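PDB 3LIC: sensor protein from Shewanella oneidensis, which probably senses an extracellular signal through its PDC-fold domain and relays it across the membrane to its own histidine kinase part. Local coordinates for residues His20-Leu25 / Ala247-Leu252; Phe27-Ala32 / Val165-Asp170. One frame throughout, in Å; residues are numbered along the deposited sequence. Where two conformers were deposited one is given.

Contact 1. Residues His20-Leu25 / Ala247-Leu252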
loop_
_atom_site.group_PDB
_atom_site.type_symbol
_atom_site.label_atom_id
_atom_site.label_comp_id
_atom_site.label_asym_id
_atom_site.label_seq_id
_atom_site.Cartn_x
_atom_site.Cartn_y
_atom_site.Cartn_z
ATOM N N HIS A 20 6.392 -16.599 -2.575
ATOM C CA HIS A 20 5.101 -16.769 -1.870
ATOM C C HIS A 20 4.534 -15.423 -1.327
ATOM O O HIS A 20 3.338 -15.145 -1.440
ATOM C CB HIS A 20 5.211 -17.787 -0.719
ATOM C CG HIS A 20 5.363 -19.222 -1.180
ATOM N ND1 HIS A 20 6.375 -19.638 -2.032
ATOM C CD2 HIS A 20 4.652 -20.341 -0.885
ATOM C CE1 HIS A 20 6.276 -20.940 -2.245
ATOM N NE2 HIS A 20 5.236 -21.390 -1.565
ATOM N N SER A 21 5.398 -14.624 -0.718
ATOM C CA SER A 21 5.033 -13.323 -0.203
ATOM C C SER A 21 4.680 -12.285 -1.277
ATOM O O SER A 21 3.801 -11.446 -1.043
ATOM C CB SER A 21 6.155 -12.782 0.638
ATOM O OG SER A 21 6.009 -13.375 1.891
ATOM N N ALA A 22 5.364 -12.317 -2.418
ATOM C CA ALA A 22 4.995 -11.425 -3.530
ATOM C C ALA A 22 3.591 -11.826 -3.981
ATOM O O ALA A 22 2.793 -11.044 -4.450
ATOM C CB ALA A 22 6.027 -11.567 -4.745
ATOM N N SER A 23 3.327 -13.098 -3.881
ATOM C CA SER A 23 2.069 -13.655 -4.255
ATOM C C SER A 23 0.906 -13.196 -3.370
ATOM O O SER A 23 -0.157 -12.821 -3.869
ATOM C CB SER A 23 2.191 -15.175 -4.098
ATOM O OG SER A 23 1.561 -15.800 -5.138
ATOM N N ARG A 24 1.060 -13.353 -2.075
ATOM C CA ARG A 24 0.109 -12.848 -1.086
ATOM C C ARG A 24 -0.170 -11.380 -1.359
ATOM O O ARG A 24 -1.307 -10.924 -1.358
ATOM C CB ARG A 24 0.697 -12.979 0.328
ATOM C CG ARG A 24 1.235 -14.402 0.627
ATOM C CD ARG A 24 1.345 -14.777 2.119
ATOM N NE ARG A 24 1.546 -16.216 2.162
ATOM C CZ ARG A 24 2.693 -16.837 2.421
ATOM N NH1 ARG A 24 3.773 -16.158 2.770
ATOM N NH2 ARG A 24 2.726 -18.160 2.361
ATOM N N LEU A 25 0.905 -10.625 -1.576
ATOM C CA LEU A 25 0.777 -9.205 -1.738
ATOM C C LEU A 25 0.004 -8.963 -3.035
ATOM O O LEU A 25 -0.856 -8.125 -3.055
ATOM C CB LEU A 25 2.138 -8.464 -1.719
ATOM C CG LEU A 25 2.111 -6.971 -2.123
ATOM C CD1 LEU A 25 1.363 -6.081 -1.192
ATOM C CD2 LEU A 25 3.536 -6.447 -2.312
ATOM N N ALA A 247 11.485 -10.534 -5.130
ATOM C CA ALA A 247 10.517 -11.122 -6.044
ATOM C C ALA A 247 9.657 -9.992 -6.564
ATOM O O ALA A 247 9.379 -9.021 -5.857
ATOM C CB ALA A 247 9.663 -12.136 -5.349
ATOM N N GLU A 248 9.228 -10.135 -7.809
ATOM C CA GLU A 248 8.385 -9.142 -8.426
ATOM C C GLU A 248 6.864 -9.422 -8.258
ATOM O O GLU A 248 6.402 -10.573 -8.248
ATOM C CB GLU A 248 8.761 -9.025 -9.889
ATOM C CG GLU A 248 7.982 -7.946 -10.563
ATOM C CD GLU A 248 8.712 -7.385 -11.750
ATOM O OE1 GLU A 248 9.472 -6.410 -11.551
ATOM O OE2 GLU A 248 8.528 -7.931 -12.862
ATOM N N VAL A 249 6.090 -8.366 -8.054
ATOM C CA VAL A 249 4.620 -8.489 -8.149
ATOM C C VAL A 249 4.131 -8.330 -9.619
ATOM O O VAL A 249 4.396 -7.314 -10.293
ATOM C CB VAL A 249 3.976 -7.464 -7.270
ATOM C CG1 VAL A 249 2.474 -7.559 -7.357
ATOM C CG2 VAL A 249 4.449 -7.634 -5.861
ATOM N N ALA A 250 3.420 -9.331 -10.123
ATOM C CA ALA A 250 2.992 -9.319 -11.518
ATOM C C ALA A 250 2.164 -8.062 -11.855
ATOM O O ALA A 250 1.269 -7.688 -11.090
ATOM C CB ALA A 250 2.210 -10.558 -11.779
ATOM N N LYS A 251 2.479 -7.387 -12.962
ATOM C CA LYS A 251 1.692 -6.252 -13.508
ATOM C C LYS A 251 2.028 -4.921 -12.851
ATOM O O LYS A 251 2.306 -3.956 -13.546
ATOM C CB LYS A 251 0.177 -6.427 -13.360
ATOM C CG LYS A 251 -0.460 -7.545 -14.126
ATOM C CD LYS A 251 -1.864 -7.101 -14.534
ATOM C CE LYS A 251 -2.612 -8.268 -15.178
ATOM N NZ LYS A 251 -2.726 -9.303 -14.116
ATOM N N LEU A 252 1.942 -4.871 -11.513
ATOM C CA LEU A 252 2.313 -3.677 -10.796
ATOM C C LEU A 252 3.813 -3.481 -10.774
ATOM O O LEU A 252 4.296 -2.350 -10.845
ATOM C CB LEU A 252 1.751 -3.746 -9.361
ATOM C CG LEU A 252 0.221 -3.671 -9.234
ATOM C CD1 LEU A 252 -0.150 -4.310 -7.931
ATOM C CD2 LEU A 252 -0.359 -2.220 -9.338
#
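Val-249 meets the helix segment His-20 to Leu-25 with a single branch. The residue stands just past the end of strand 241-248, and from its CB the side chain forks: CG1 stands anti to the backbone N (chi1 180°), and this places CG2 anti to the carbonyl carbon, where it faces the helix. CG2 does the touching. Val-249 CG2 lies 3.9 Å from Leu-25 CD2. The carbonyl oxygen Ala-22 O is 4.0 Å from Val-249 CG2. Leu-25 answers with one methyl, CD2, and the two branched side chains run at about a right angle to each other.

One helical turn earlier, Ala-22 turns its methyl toward the segment Ala-247 to Leu-252. Its CB lies 3.7 Å from Ala-247 CB and equally 3.7 Å from the backbone oxygen Glu-248 O, a close fit in which a methyl rests against both a side chain and main chain. The CA atoms of Ala-22 and Val-249 are only 5.5 Å apart, a separation that the small alanine allows. No hydrogen bond crosses the contact, which is buried apolar packing.

A long N-terminal helix running along the sheets, here helix 2-46, is consistent with the PDC (Cache) sensor fold of histidine kinases. Strand 241-248 lies between strands 230-235 and 255-261 of an antiparallel sheet. Ala-247 is paired through its backbone with Val-256 on strand 255-261, and Val-256 also touches Ser-21 and Leu-25. On the helix, Ser-18 and Gln-26 extend the packing onto Ala-247 and Val-249, while Ser-21 OG hydrogen-bonds Leu-176 O at the end of helix 172-176.

Contact 2. Residues Phe27-Ala32 / Val165-Asp170. With EDO (1,2-ethanediol), chain B.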
loop_
_atom_site.group_PDB
_atom_site.type_symbol
_atom_site.label_atom_id
_atom_site.label_comp_id
_atom_site.label_asym_id
_atom_site.label_seq_id
_atom_site.Cartn_x
_atom_site.Cartn_y
_atom_site.Cartn_z
ATOM N N PHE A 27 -2.425 -10.818 -4.532
ATOM C CA PHE A 27 -3.826 -11.045 -4.333
ATOM C C PHE A 27 -4.468 -9.948 -3.410
ATOM O O PHE A 27 -5.583 -9.540 -3.647
ATOM C CB PHE A 27 -4.087 -12.519 -3.919
ATOM C CG PHE A 27 -3.867 -13.486 -5.073
ATOM C CD1 PHE A 27 -4.779 -13.542 -6.143
ATOM C CD2 PHE A 27 -2.771 -14.327 -5.100
ATOM C CE1 PHE A 27 -4.568 -14.400 -7.217
ATOM C CE2 PHE A 27 -2.554 -15.169 -6.166
ATOM C CZ PHE A 27 -3.454 -15.195 -7.236
ATOM N N LEU A 28 -3.725 -9.432 -2.426
ATOM C CA LEU A 28 -4.189 -8.389 -1.549
ATOM C C LEU A 28 -4.447 -7.103 -2.334
ATOM O O LEU A 28 -5.478 -6.459 -2.149
ATOM C CB LEU A 28 -3.128 -8.118 -0.487
ATOM C CG LEU A 28 -3.418 -6.943 0.480
ATOM C CD1 LEU A 28 -4.770 -7.145 1.206
ATOM C CD2 LEU A 28 -2.316 -6.767 1.486
ATOM N N LEU A 29 -3.522 -6.744 -3.232
ATOM C CA LEU A 29 -3.590 -5.464 -3.945
ATOM C C LEU A 29 -4.634 -5.561 -5.045
ATOM O O LEU A 29 -5.397 -4.628 -5.288
ATOM C CB LEU A 29 -2.191 -5.118 -4.529
ATOM C CG LEU A 29 -1.020 -4.840 -3.544
ATOM C CD1 LEU A 29 0.312 -4.639 -4.309
ATOM C CD2 LEU A 29 -1.285 -3.617 -2.681
ATOM N N GLU A 30 -4.750 -6.738 -5.664
ATOM C CA GLU A 30 -5.777 -6.901 -6.665
ATOM C C GLU A 30 -7.171 -6.929 -6.019
ATOM O O GLU A 30 -8.128 -6.439 -6.637
ATOM C CB GLU A 30 -5.548 -8.141 -7.542
ATOM C CG GLU A 30 -4.218 -8.037 -8.304
ATOM C CD GLU A 30 -3.920 -9.288 -9.137
ATOM O OE1 GLU A 30 -4.610 -10.303 -8.930
ATOM O OE2 GLU A 30 -2.984 -9.257 -9.985
ATOM N N HIS A 31 -7.306 -7.538 -4.827
ATOM C CA HIS A 31 -8.591 -7.511 -4.114
ATOM C C HIS A 31 -9.030 -6.038 -3.827
ATOM O O HIS A 31 -10.161 -5.649 -4.030
ATOM C CB HIS A 31 -8.480 -8.333 -2.815
ATOM C CG HIS A 31 -9.746 -8.372 -2.028
ATOM N ND1 HIS A 31 -9.775 -8.536 -0.652
ATOM C CD2 HIS A 31 -11.029 -8.225 -2.417
ATOM C CE1 HIS A 31 -11.025 -8.502 -0.226
ATOM N NE2 HIS A 31 -11.807 -8.326 -1.285
ATOM N N ALA A 32 -8.101 -5.217 -3.367
ATOM C CA ALA A 32 -8.377 -3.802 -3.052
ATOM C C ALA A 32 -8.747 -3.021 -4.331
ATOM O O ALA A 32 -9.685 -2.231 -4.339
ATOM C CB ALA A 32 -7.136 -3.169 -2.391
ATOM N N VAL A 165 -9.674 2.694 -1.155
ATOM C CA VAL A 165 -9.504 1.656 -0.126
ATOM C C VAL A 165 -8.105 1.971 0.447
ATOM O O VAL A 165 -7.160 2.296 -0.318
ATOM C CB VAL A 165 -9.625 0.180 -0.695
ATOM C CG1 VAL A 165 -9.446 -0.849 0.358
ATOM C CG2 VAL A 165 -11.045 -0.086 -1.153
ATOM N N ASP A 166 -7.987 1.971 1.783
ATOM C CA ASP A 166 -6.706 2.130 2.489
ATOM C C ASP A 166 -6.231 0.775 2.995
ATOM O O ASP A 166 -7.022 -0.028 3.542
ATOM C CB ASP A 166 -6.846 3.075 3.719
ATOM C CG ASP A 166 -7.296 4.476 3.338
ATOM O OD1 ASP A 166 -7.814 5.193 4.231
ATOM O OD2 ASP A 166 -7.109 4.865 2.147
ATOM N N LEU A 167 -4.924 0.546 2.855
ATOM C CA LEU A 167 -4.300 -0.622 3.431
ATOM C C LEU A 167 -3.278 -0.144 4.469
ATOM O O LEU A 167 -2.360 0.591 4.130
ATOM C CB LEU A 167 -3.582 -1.433 2.345
ATOM C CG LEU A 167 -4.430 -2.018 1.209
ATOM C CD1 LEU A 167 -3.425 -2.837 0.345
ATOM C CD2 LEU A 167 -5.554 -2.945 1.736
ATOM N N ALA A 168 -3.432 -0.565 5.728
ATOM C CA ALA A 168 -2.539 -0.093 6.796
ATOM C C ALA A 168 -1.169 -0.764 6.630
ATOM O O ALA A 168 -1.102 -2.010 6.520
ATOM C CB ALA A 168 -3.140 -0.446 8.167
ATOM N N LEU A 169 -0.074 -0.004 6.610
ATOM C CA LEU A 169 1.202 -0.682 6.396
ATOM C C LEU A 169 1.569 -1.608 7.502
ATOM O O LEU A 169 2.228 -2.622 7.236
ATOM C CB LEU A 169 2.379 0.288 6.230
ATOM C CG LEU A 169 2.270 1.375 5.174
ATOM C CD1 LEU A 169 3.659 1.995 5.053
ATOM C CD2 LEU A 169 1.815 0.930 3.850
ATOM N N ASP A 170 1.242 -1.261 8.748
ATOM C CA ASP A 170 1.590 -2.177 9.869
ATOM C C ASP A 170 1.088 -3.601 9.659
ATOM O O ASP A 170 1.631 -4.556 10.223
ATOM C CB ASP A 170 1.091 -1.654 11.242
ATOM C CG ASP A 170 1.946 -0.462 11.753
ATOM O OD1 ASP A 170 3.066 -0.197 11.195
ATOM O OD2 ASP A 170 1.502 0.226 12.707
HETATM C C1 EDO B . -8.293 8.229 1.931
HETATM O O1 EDO B . -8.796 6.906 1.644
HETATM C C2 EDO B . -8.089 8.464 3.425
HETATM O O2 EDO B . -6.965 7.677 3.890
#
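Leu-167 carries most of the apolar packing against helix segment Phe-27 to Ala-32. Its CG lies anti to the carbonyl carbon (chi1 -62°), and CD1 touches two leucines of the helix. Leu-29 CD2 approaches Leu-167 CD1 at a slant, to 3.8 Å, whereas Leu-28 meets it tip to tip, with Leu-28 CG 4.1 Å from Leu-167 CD1. The other methyl, Leu-167 CD2, sits 4.4 Å from Ala-32 CB. Val-165, two residues back on the same strand face, sets its CG1 4.3 Å from Ala-32 CB and its CG2 near Ala-32 O.

The polar interactions belong to Asp-166, which points away from the helix. Its carboxylate takes two hydrogen bonds from 1,2-ethanediol, probably a crystallisation additive: the ligand's O2 lies 2.6 Å from Asp-166 OD1, and its O1 bonds OD2, whose position is less sure. Tyr-93 OH also bonds OD1, while Thr-164 and Tyr-136 hold the diol. Replacing Asp-166 with alanine removes the carboxylate and would probably leave Tyr-93 OH without this mate and the diol with Thr-164 and Tyr-136 alone among the partners named.

Strand 161-168 runs nearly antiparallel to the helix, at 154° with the short axes 9.9 Å apart, and presents alternate residues to its two sides. Within the antiparallel sheet of the first PDC domain it lies between strands 74-79 and 145-153; Trp-132 of strand 131-137 packs on Leu-29, Ala-32 and Leu-167.

In the fold
From the N terminus, helix 2-46 supplies the first segment of both contacts, 20-25 and then 27-32. The chain next builds the first sheet, and strand 161-168 returns to the helix, closing contact 2 across 132 intervening residues. It continues through helix 172-176 into the second sheet, where the end of strand 241-248 and the loop after it close the longer loop of contact 1, so contact 2 lies wholly within that larger span. The one helix thus joins two successive sheets. The contact centres are about 13 Å apart, and they meet directly where Leu-252 CD1 packs 3.7 Å from Leu-29 CD1.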